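Local coordinates for protein geranyltranstransferase (Agrobacterium tumefaciens, PDB 2H8O) that probably condenses geranyl diphosphate with isopentenyl diphosphate to make farnesyl diphosphate, as a member of the predominantly helical polyprenyl synthetase family, at residues A[103-106]-A[107-111]; A[162-165]-A[166-170]; A[171-175]-A[176-180]. All coordinates share one frame; numbering follows the deposited sequence.

Contact 1: residues A[103-106]-A[107-111]; sequences DAEA and GLHVG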
ATOM      1  N   ASP A 103      -8.971 -12.628  19.393  1.00 19.09           N
ATOM      2  CA  ASP A 103      -8.842 -13.828  18.584  1.00 18.55           C
ATOM      3  C   ASP A 103      -7.397 -13.968  18.100  1.00 18.21           C
ATOM      4  O   ASP A 103      -6.901 -13.131  17.325  1.00 16.91           O
ATOM      5  CB  ASP A 103      -9.811 -13.731  17.397  1.00 18.52           C
ATOM      6  CG  ASP A 103      -9.897 -15.004  16.596  1.00 20.36           C
ATOM      7  OD1 ASP A 103      -8.858 -15.472  16.096  1.00 24.47           O
ATOM      8  OD2 ASP A 103     -11.013 -15.553  16.480  1.00 26.21           O
ATOM      9  N   ALA A 104      -6.727 -15.030  18.537  1.00 17.96           N
ATOM     10  CA  ALA A 104      -5.322 -15.247  18.194  1.00 17.69           C
ATOM     11  C   ALA A 104      -5.107 -15.408  16.697  1.00 17.57           C
ATOM     12  O   ALA A 104      -4.043 -15.048  16.189  1.00 17.95           O
ATOM     13  CB  ALA A 104      -4.788 -16.483  18.915  1.00 18.09           C
ATOM     14  N   GLU A 105      -6.090 -15.955  15.981  1.00 17.54           N
ATOM     15  CA  GLU A 105      -5.941 -16.142  14.533  1.00 17.77           C
ATOM     16  C   GLU A 105      -5.955 -14.781  13.858  1.00 17.06           C
ATOM     17  O   GLU A 105      -5.174 -14.533  12.955  1.00 16.45           O
ATOM     18  CB  GLU A 105      -7.043 -17.056  13.953  1.00 18.21           C
ATOM     19  CG  GLU A 105      -6.861 -17.399  12.482  1.00 19.22           C
ATOM     20  CD  GLU A 105      -7.920 -18.357  11.940  1.00 21.80           C
ATOM     21  OE1 GLU A 105      -8.896 -18.684  12.670  1.00 28.27           O
ATOM     22  OE2 GLU A 105      -7.755 -18.808  10.786  1.00 27.97           O
ATOM     23  N   ALA A 106      -6.836 -13.893  14.312  1.00 17.05           N
ATOM     24  CA  ALA A 106      -6.838 -12.522  13.779  1.00 16.48           C
ATOM     25  C   ALA A 106      -5.515 -11.822  14.113  1.00 16.25           C
ATOM     26  O   ALA A 106      -4.908 -11.146  13.269  1.00 16.13           O
ATOM     27  CB  ALA A 106      -8.027 -11.767  14.323  1.00 16.61           C
ATOM     28  N   GLY A 107      -5.037 -12.028  15.334  1.00 15.30           N
ATOM     29  CA  GLY A 107      -3.717 -11.524  15.734  1.00 15.59           C
ATOM     30  C   GLY A 107      -2.580 -11.995  14.843  1.00 15.45           C
ATOM     31  O   GLY A 107      -1.706 -11.212  14.456  1.00 15.98           O
ATOM     32  N   LEU A 108      -2.608 -13.281  14.496  1.00 15.06           N
ATOM     33  CA  LEU A 108      -1.597 -13.853  13.614  1.00 15.37           C
ATOM     34  C   LEU A 108      -1.655 -13.230  12.207  1.00 15.34           C
ATOM     35  O   LEU A 108      -0.618 -12.893  11.627  1.00 16.01           O
ATOM     36  CB  LEU A 108      -1.762 -15.367  13.544  1.00 15.32           C
ATOM     37  CG  LEU A 108      -0.658 -16.124  12.832  1.00 16.37           C
ATOM     38  CD1 LEU A 108       0.656 -16.023  13.596  1.00 20.59           C
ATOM     39  CD2 LEU A 108      -1.066 -17.577  12.624  1.00 17.29           C
ATOM     40  N   HIS A 109      -2.865 -13.067  11.669  1.00 14.67           N
ATOM     41  CA  HIS A 109      -3.030 -12.478  10.331  1.00 14.76           C
ATOM     42  C   HIS A 109      -2.568 -11.035  10.320  1.00 14.26           C
ATOM     43  O   HIS A 109      -1.838 -10.622   9.418  1.00 14.98           O
ATOM     44  CB  HIS A 109      -4.486 -12.600   9.873  1.00 14.49           C
ATOM     45  CG  HIS A 109      -4.779 -13.928   9.265  1.00 15.02           C
ATOM     46  ND1 HIS A 109      -4.745 -15.097   9.994  1.00 17.76           N
ATOM     47  CD2 HIS A 109      -4.997 -14.291   7.984  1.00 14.63           C
ATOM     48  CE1 HIS A 109      -4.959 -16.123   9.190  1.00 15.44           C
ATOM     49  NE2 HIS A 109      -5.118 -15.662   7.964  1.00 18.78           N
ATOM     50  N   VAL A 110      -2.993 -10.257  11.322  1.00 14.27           N
ATOM     51  CA  VAL A 110      -2.565  -8.838  11.382  1.00 14.70           C
ATOM     52  C   VAL A 110      -1.057  -8.710  11.607  1.00 14.88           C
ATOM     53  O   VAL A 110      -0.415  -7.862  10.993  1.00 15.50           O
ATOM     54  CB  VAL A 110      -3.368  -8.061  12.425  1.00 14.35           C
ATOM     55  CG1 VAL A 110      -2.858  -6.635  12.557  1.00 13.88           C
ATOM     56  CG2 VAL A 110      -4.837  -8.100  12.031  1.00 14.71           C
ATOM     57  N   GLY A 111      -0.480  -9.576  12.444  1.00 15.07           N
ATOM     58  CA  GLY A 111       0.973  -9.611  12.621  1.00 15.55           C
ATOM     59  C   GLY A 111       1.686  -9.896  11.308  1.00 14.72           C
ATOM     60  O   GLY A 111       2.686  -9.256  10.982  1.00 15.36           O
TER
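E105 and H109 lie one turn apart in the first turns of helix 104-125, just after its N-cap D103. They project alongside each other from the same face of the helix, with carboxylate and imidazole planes 59° apart. Their side chains meet where CG of E105 lies 4.0 Å from ND1 of H109. The stronger link is to the backbone. H109 has CG beside its own N (chi1 -84°), which tips the ring back over the preceding turn and lets ND1 donate to E105 O at 3.0 Å. Histidine suits the place because ND1, the ring nitrogen next to CG, is held by the short CB link within reach of that carbonyl, though the bond is bent (N-H...O 147°). The helical bond from H109 N to E105 O, also 3.0 Å, arrives from the opposite face of the carbonyl plane, and the pair ties the ring to the helix.

At the N-cap, D103 OD1 accepts from A106 N at 3.1 Å and, weakly, from E105 N, satisfying amides that have no earlier turn to pair with. A106 and G107 are small and buried; I236 of helix 211-237 and N171 press on A106. L108 turns its branches to helices 34-57 and 88-99. On V110, CG2 settles 3.3 Å from A106 O.

Contact 2: residues A[162-165]-A[166-170]; sequences AFDI and IASDD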
ATOM      1  N   ALA A 162       0.050  -6.317   2.466  1.00 14.69           N
ATOM      2  CA  ALA A 162      -0.265  -6.032   3.872  1.00 15.37           C
ATOM      3  C   ALA A 162      -1.742  -5.675   4.029  1.00 15.05           C
ATOM      4  O   ALA A 162      -2.429  -6.149   4.936  1.00 16.27           O
ATOM      5  CB  ALA A 162       0.632  -4.931   4.415  1.00 15.75           C
ATOM      6  N   PHE A 163      -2.246  -4.832   3.132  1.00 15.92           N
ATOM      7  CA  PHE A 163      -3.642  -4.406   3.193  1.00 15.59           C
ATOM      8  C   PHE A 163      -4.627  -5.506   2.813  1.00 15.92           C
ATOM      9  O   PHE A 163      -5.654  -5.670   3.471  1.00 16.34           O
ATOM     10  CB  PHE A 163      -3.837  -3.110   2.417  1.00 16.79           C
ATOM     11  CG  PHE A 163      -3.150  -1.958   3.072  1.00 15.57           C
ATOM     12  CD1 PHE A 163      -3.698  -1.402   4.202  1.00 16.16           C
ATOM     13  CD2 PHE A 163      -1.911  -1.500   2.632  1.00 17.19           C
ATOM     14  CE1 PHE A 163      -3.069  -0.335   4.843  1.00 16.62           C
ATOM     15  CE2 PHE A 163      -1.285  -0.461   3.270  1.00 17.24           C
ATOM     16  CZ  PHE A 163      -1.852   0.115   4.372  1.00 17.80           C
ATOM     17  N   ASP A 164      -4.267  -6.286   1.792  1.00 16.40           N
ATOM     18  CA  ASP A 164      -5.009  -7.506   1.468  1.00 16.08           C
ATOM     19  C   ASP A 164      -5.144  -8.431   2.682  1.00 15.57           C
ATOM     20  O   ASP A 164      -6.221  -8.898   2.988  1.00 16.71           O
ATOM     21  CB  ASP A 164      -4.323  -8.239   0.308  1.00 16.78           C
ATOM     22  CG  ASP A 164      -5.149  -9.383  -0.260  1.00 18.98           C
ATOM     23  OD1 ASP A 164      -6.357  -9.500   0.036  1.00 21.33           O
ATOM     24  OD2 ASP A 164      -4.578 -10.179  -1.042  1.00 20.98           O
ATOM     25  N   ILE A 165      -4.038  -8.694   3.370  1.00 15.34           N
ATOM     26  CA  ILE A 165      -4.034  -9.633   4.487  1.00 15.50           C
ATOM     27  C   ILE A 165      -4.930  -9.147   5.617  1.00 15.49           C
ATOM     28  O   ILE A 165      -5.683  -9.923   6.212  1.00 16.79           O
ATOM     29  CB  ILE A 165      -2.605  -9.854   5.004  1.00 14.91           C
ATOM     30  CG1 ILE A 165      -1.765 -10.556   3.940  1.00 14.90           C
ATOM     31  CG2 ILE A 165      -2.606 -10.664   6.313  1.00 16.66           C
ATOM     32  CD1 ILE A 165      -0.280 -10.440   4.182  1.00 16.70           C
ATOM     33  N   ILE A 166      -4.880  -7.850   5.900  1.00 15.76           N
ATOM     34  CA  ILE A 166      -5.752  -7.337   6.957  1.00 16.21           C
ATOM     35  C   ILE A 166      -7.228  -7.448   6.606  1.00 16.15           C
ATOM     36  O   ILE A 166      -8.038  -7.869   7.432  1.00 16.97           O
ATOM     37  CB  ILE A 166      -5.425  -5.902   7.291  1.00 16.61           C
ATOM     38  CG1 ILE A 166      -4.083  -5.855   8.002  1.00 18.40           C
ATOM     39  CG2 ILE A 166      -6.514  -5.257   8.189  1.00 16.89           C
ATOM     40  CD1 ILE A 166      -3.562  -4.464   8.207  1.00 19.22           C
ATOM     41  N   ALA A 167      -7.593  -7.079   5.380  1.00 16.45           N
ATOM     42  CA  ALA A 167      -9.012  -6.927   5.043  1.00 17.04           C
ATOM     43  C   ALA A 167      -9.672  -8.221   4.575  1.00 17.06           C
ATOM     44  O   ALA A 167     -10.904  -8.299   4.522  1.00 17.58           O
ATOM     45  CB  ALA A 167      -9.188  -5.818   3.982  1.00 18.28           C
ATOM     46  N   SER A 168      -8.842  -9.206   4.218  1.00 17.04           N
ATOM     47  CA  SER A 168      -9.327 -10.449   3.614  0.50 17.71           C
ATOM     48  C   SER A 168     -10.293 -11.213   4.510  1.00 17.99           C
ATOM     49  O   SER A 168     -10.212 -11.163   5.734  1.00 16.95           O
ATOM     50  CB  SER A 168      -8.161 -11.369   3.212  0.50 17.72           C
ATOM     51  OG  SER A 168      -7.590 -10.951   1.983  0.50 17.48           O
ATOM     52  N   ASP A 169     -11.201 -11.949   3.866  1.00 19.03           N
ATOM     53  CA  ASP A 169     -12.175 -12.738   4.593  1.00 20.19           C
ATOM     54  C   ASP A 169     -11.528 -13.847   5.412  1.00 21.11           C
ATOM     55  O   ASP A 169     -12.124 -14.285   6.403  1.00 22.21           O
ATOM     56  CB  ASP A 169     -13.200 -13.346   3.645  1.00 20.95           C
ATOM     57  CG  ASP A 169     -14.126 -12.322   3.026  1.00 22.84           C
ATOM     58  OD1 ASP A 169     -14.235 -11.167   3.502  1.00 23.60           O
ATOM     59  OD2 ASP A 169     -14.762 -12.697   2.015  1.00 27.11           O
ATOM     60  N   ASP A 170     -10.320 -14.290   5.048  1.00 21.26           N
ATOM     61  CA  ASP A 170      -9.647 -15.320   5.864  1.00 21.83           C
ATOM     62  C   ASP A 170      -8.976 -14.786   7.134  1.00 21.37           C
ATOM     63  O   ASP A 170      -8.423 -15.566   7.914  1.00 22.17           O
ATOM     64  CB  ASP A 170      -8.695 -16.185   5.027  1.00 23.92           C
ATOM     65  CG  ASP A 170      -7.512 -15.447   4.526  1.00 27.14           C
ATOM     66  OD1 ASP A 170      -7.382 -14.236   4.822  1.00 32.55           O
ATOM     67  OD2 ASP A 170      -6.696 -16.088   3.811  1.00 35.91           O
TER
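D164 and S168 meet at the C-terminal end of helix 148-167, where S168 is the first residue to leave helical backbone angles and its polar groups close the last turn. D164 O is the centre of the first shell. S168 N lies nearly in line with the carbonyl and donates to D164 O at 2.9 Å, although its N-H is bent (131°), whereas S168 OG donates to D164 O at 2.7 Å from well above the carbonyl plane (48° out of it). Serine suits the spot because its short arm, with OG beside its own backbone N (chi1 -80°), folds back onto the turn it ends. S168 is deposited in two conformers, so the hydroxyl's part holds for one of them. In that conformer OG of S168 also stands 2.7 Å from OD1 of D164.

The aspartate belongs to the next shell as well. Its OD2 forms a salt bridge with NE of R187 of the second subunit, which links the helix end to the subunit interface, and this buried charge probably stays ionised beside the guanidinium. In the same S168 conformer, NH2 of that arginine also makes a weak hydrogen bond to OG.

Around this lies a hydrophobic shell. F163 stacks its ring on F163 of the second subunit, while A167, small enough for close approach, packs on V182 of that subunit. The branched I165 faces A113 and C116 of helix 104-125, and I166 packs between A113 and the residues L181, V182 and L185 of helix 175-189. Regular backbone bonds link I166 N to A162 O and A167 N to F163 O, each 3.1 Å long. Beside the first of them, CG1 of I166 rests 3.5 Å from A162 O.

Contact 3: residues A[171-175]-A[176-180]; sequences NPLAA and ERKAA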
ATOM      1  N   ASN A 171      -9.032 -13.463   7.334  1.00 19.84           N
ATOM      2  CA  ASN A 171      -8.727 -12.850   8.614  1.00 19.45           C
ATOM      3  C   ASN A 171     -10.031 -12.806   9.397  1.00 18.65           C
ATOM      4  O   ASN A 171     -10.950 -12.065   9.017  1.00 18.11           O
ATOM      5  CB  ASN A 171      -8.193 -11.424   8.427  1.00 18.64           C
ATOM      6  CG  ASN A 171      -7.834 -10.761   9.743  1.00 19.48           C
ATOM      7  OD1 ASN A 171      -7.753 -11.428  10.777  1.00 20.05           O
ATOM      8  ND2 ASN A 171      -7.612  -9.442   9.719  1.00 17.63           N
ATOM      9  N   PRO A 172     -10.151 -13.632  10.468  1.00 18.14           N
ATOM     10  CA  PRO A 172     -11.443 -13.721  11.150  1.00 18.30           C
ATOM     11  C   PRO A 172     -11.663 -12.549  12.082  1.00 18.80           C
ATOM     12  O   PRO A 172     -11.372 -12.632  13.272  1.00 19.08           O
ATOM     13  CB  PRO A 172     -11.338 -15.052  11.917  1.00 17.68           C
ATOM     14  CG  PRO A 172      -9.889 -15.173  12.235  1.00 18.00           C
ATOM     15  CD  PRO A 172      -9.136 -14.516  11.086  1.00 18.10           C
ATOM     16  N   LEU A 173     -12.135 -11.438  11.510  1.00 18.67           N
ATOM     17  CA  LEU A 173     -12.264 -10.168  12.211  1.00 18.54           C
ATOM     18  C   LEU A 173     -13.383  -9.328  11.565  1.00 18.32           C
ATOM     19  O   LEU A 173     -13.511  -9.291  10.347  1.00 17.92           O
ATOM     20  CB  LEU A 173     -10.934  -9.433  12.144  1.00 19.23           C
ATOM     21  CG  LEU A 173     -10.758  -8.180  12.984  1.00 19.30           C
ATOM     22  CD1 LEU A 173     -10.879  -8.530  14.473  1.00 21.03           C
ATOM     23  CD2 LEU A 173      -9.404  -7.547  12.660  1.00 18.82           C
ATOM     24  N   ALA A 174     -14.208  -8.687  12.390  1.00 18.52           N
ATOM     25  CA  ALA A 174     -15.336  -7.899  11.886  1.00 17.98           C
ATOM     26  C   ALA A 174     -14.837  -6.765  10.993  1.00 17.81           C
ATOM     27  O   ALA A 174     -13.752  -6.227  11.208  1.00 17.72           O
ATOM     28  CB  ALA A 174     -16.158  -7.329  13.028  1.00 18.57           C
ATOM     29  N   ALA A 175     -15.661  -6.414  10.012  1.00 18.09           N
ATOM     30  CA  ALA A 175     -15.341  -5.377   9.022  1.00 17.62           C
ATOM     31  C   ALA A 175     -14.979  -4.043   9.663  1.00 17.91           C
ATOM     32  O   ALA A 175     -14.066  -3.377   9.225  1.00 17.68           O
ATOM     33  CB  ALA A 175     -16.504  -5.197   8.036  1.00 17.72           C
ATOM     34  N   GLU A 176     -15.693  -3.663  10.715  1.00 18.01           N
ATOM     35  CA  GLU A 176     -15.438  -2.383  11.374  1.00 18.59           C
ATOM     36  C   GLU A 176     -14.027  -2.338  11.960  1.00 18.41           C
ATOM     37  O   GLU A 176     -13.326  -1.319  11.875  1.00 18.68           O
ATOM     38  CB  GLU A 176     -16.471  -2.128  12.471  1.00 19.60           C
ATOM     39  CG  GLU A 176     -17.893  -1.945  11.958  1.00 24.03           C
ATOM     40  CD  GLU A 176     -18.654  -3.256  11.613  1.00 28.47           C
ATOM     41  OE1 GLU A 176     -18.170  -4.401  11.862  1.00 28.21           O
ATOM     42  OE2 GLU A 176     -19.780  -3.115  11.069  1.00 32.56           O
ATOM     43  N   ARG A 177     -13.600  -3.473  12.519  1.00 18.44           N
ATOM     44  CA  ARG A 177     -12.256  -3.594  13.078  1.00 17.59           C
ATOM     45  C   ARG A 177     -11.173  -3.633  11.975  1.00 17.43           C
ATOM     46  O   ARG A 177     -10.099  -3.033  12.120  1.00 17.14           O
ATOM     47  CB  ARG A 177     -12.187  -4.812  14.001  1.00 18.08           C
ATOM     48  CG  ARG A 177     -13.050  -4.663  15.229  1.00 18.35           C
ATOM     49  CD  ARG A 177     -13.038  -5.907  16.099  1.00 19.06           C
ATOM     50  NE  ARG A 177     -14.115  -5.859  17.081  1.00 20.81           N
ATOM     51  CZ  ARG A 177     -14.281  -6.748  18.060  1.00 21.98           C
ATOM     52  NH1 ARG A 177     -13.415  -7.735  18.238  1.00 22.10           N
ATOM     53  NH2 ARG A 177     -15.312  -6.621  18.895  1.00 22.54           N
ATOM     54  N   LYS A 178     -11.467  -4.324  10.877  1.00 17.11           N
ATOM     55  CA  LYS A 178     -10.607  -4.315   9.681  1.00 16.29           C
ATOM     56  C   LYS A 178     -10.408  -2.892   9.150  1.00 16.20           C
ATOM     57  O   LYS A 178      -9.288  -2.470   8.915  1.00 15.53           O
ATOM     58  CB  LYS A 178     -11.197  -5.215   8.601  1.00 16.45           C
ATOM     59  CG  LYS A 178     -11.016  -6.705   8.924  1.00 15.41           C
ATOM     60  CD  LYS A 178     -11.828  -7.621   8.013  1.00 16.58           C
ATOM     61  CE  LYS A 178     -11.276  -9.058   8.045  1.00 16.18           C
ATOM     62  NZ  LYS A 178     -12.247 -10.075   7.607  1.00 16.34           N
ATOM     63  N   ALA A 179     -11.496  -2.147   8.994  1.00 15.67           N
ATOM     64  CA  ALA A 179     -11.388  -0.744   8.520  1.00 15.63           C
ATOM     65  C   ALA A 179     -10.528   0.089   9.455  1.00 15.67           C
ATOM     66  O   ALA A 179      -9.661   0.832   9.016  1.00 15.24           O
ATOM     67  CB  ALA A 179     -12.768  -0.107   8.331  1.00 15.20           C
ATOM     68  N   ALA A 180     -10.754  -0.052  10.767  1.00 15.84           N
ATOM     69  CA  ALA A 180      -9.964   0.681  11.757  1.00 16.28           C
ATOM     70  C   ALA A 180      -8.481   0.358  11.647  1.00 16.05           C
ATOM     71  O   ALA A 180      -7.626   1.229  11.767  1.00 15.88           O
ATOM     72  CB  ALA A 180     -10.461   0.357  13.160  1.00 16.76           C
TER
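The turn leading into helix 175-189 is tied to the helix's first turn by K178, whose side chain runs back along the incoming loop past N171 and L173. P172 is the centre of an inverse gamma turn, with a weak bond from L173 N to N171 O.

In K178, CG stands beside the backbone N (chi1 -74°) and the chain is extended beyond it, which sends NZ back past the start of the helix, antiparallel to the side chains of N171 and L173. K178 NZ donates to N171 O at 2.8 Å, in the carbonyl plane, and K178 NZ reaches L173 O more weakly at 3.1 Å. S168 O, at the end of helix 148-167, accepts a further hydrogen bond. K178 CE lies 3.9 Å from CB of N171 and 4.1 Å from CB of L173. N171 ND2 hydrogen-bonds to I166 O in the last turn of helix 148-167.

L173 and R177 lie roughly perpendicular. Where they cross, CD1 of L173 packs 3.8 Å from CD of R177, while the arginine NH1 goes on to I236 O. A174 holds the N-cap position without a polar side chain to cap with; A174 O accepts K178 N at 3.0 Å. An acidic E176 suits the positive end of the helix dipole, but its OE2 comes close to that of E176 in the second subunit, which would be expected to repel unless a proton or solvent intervenes.

Two main-chain oxygens and a third, more weakly bonded one surround the buried ammonium, which probably favours its charged form and helps to fix the loop.

Along the chain the three contacts come in series, contact 1 first, and all lie on the same side of the chain's centre. Contact 1 opens helix 104-125, contact 2 ends helix 148-167, and contact 3 carries the chain on into helix 175-189. Their centres are about 11 Å apart for contacts 1 and 2 and for 1 and 3, and about 9 Å for 2 and 3. H109 O packs on I165 CG2, OD1 of N171 packs against A106 CA, and I166 O and S168 O of contact 2 meet N171 ND2 and K178 NZ of contact 3. One end of this predominantly helical fold is thereby knitted from three helix termini. Contacts 2 and 3 also meet the second subunit, so this corner helps build the dimer interface.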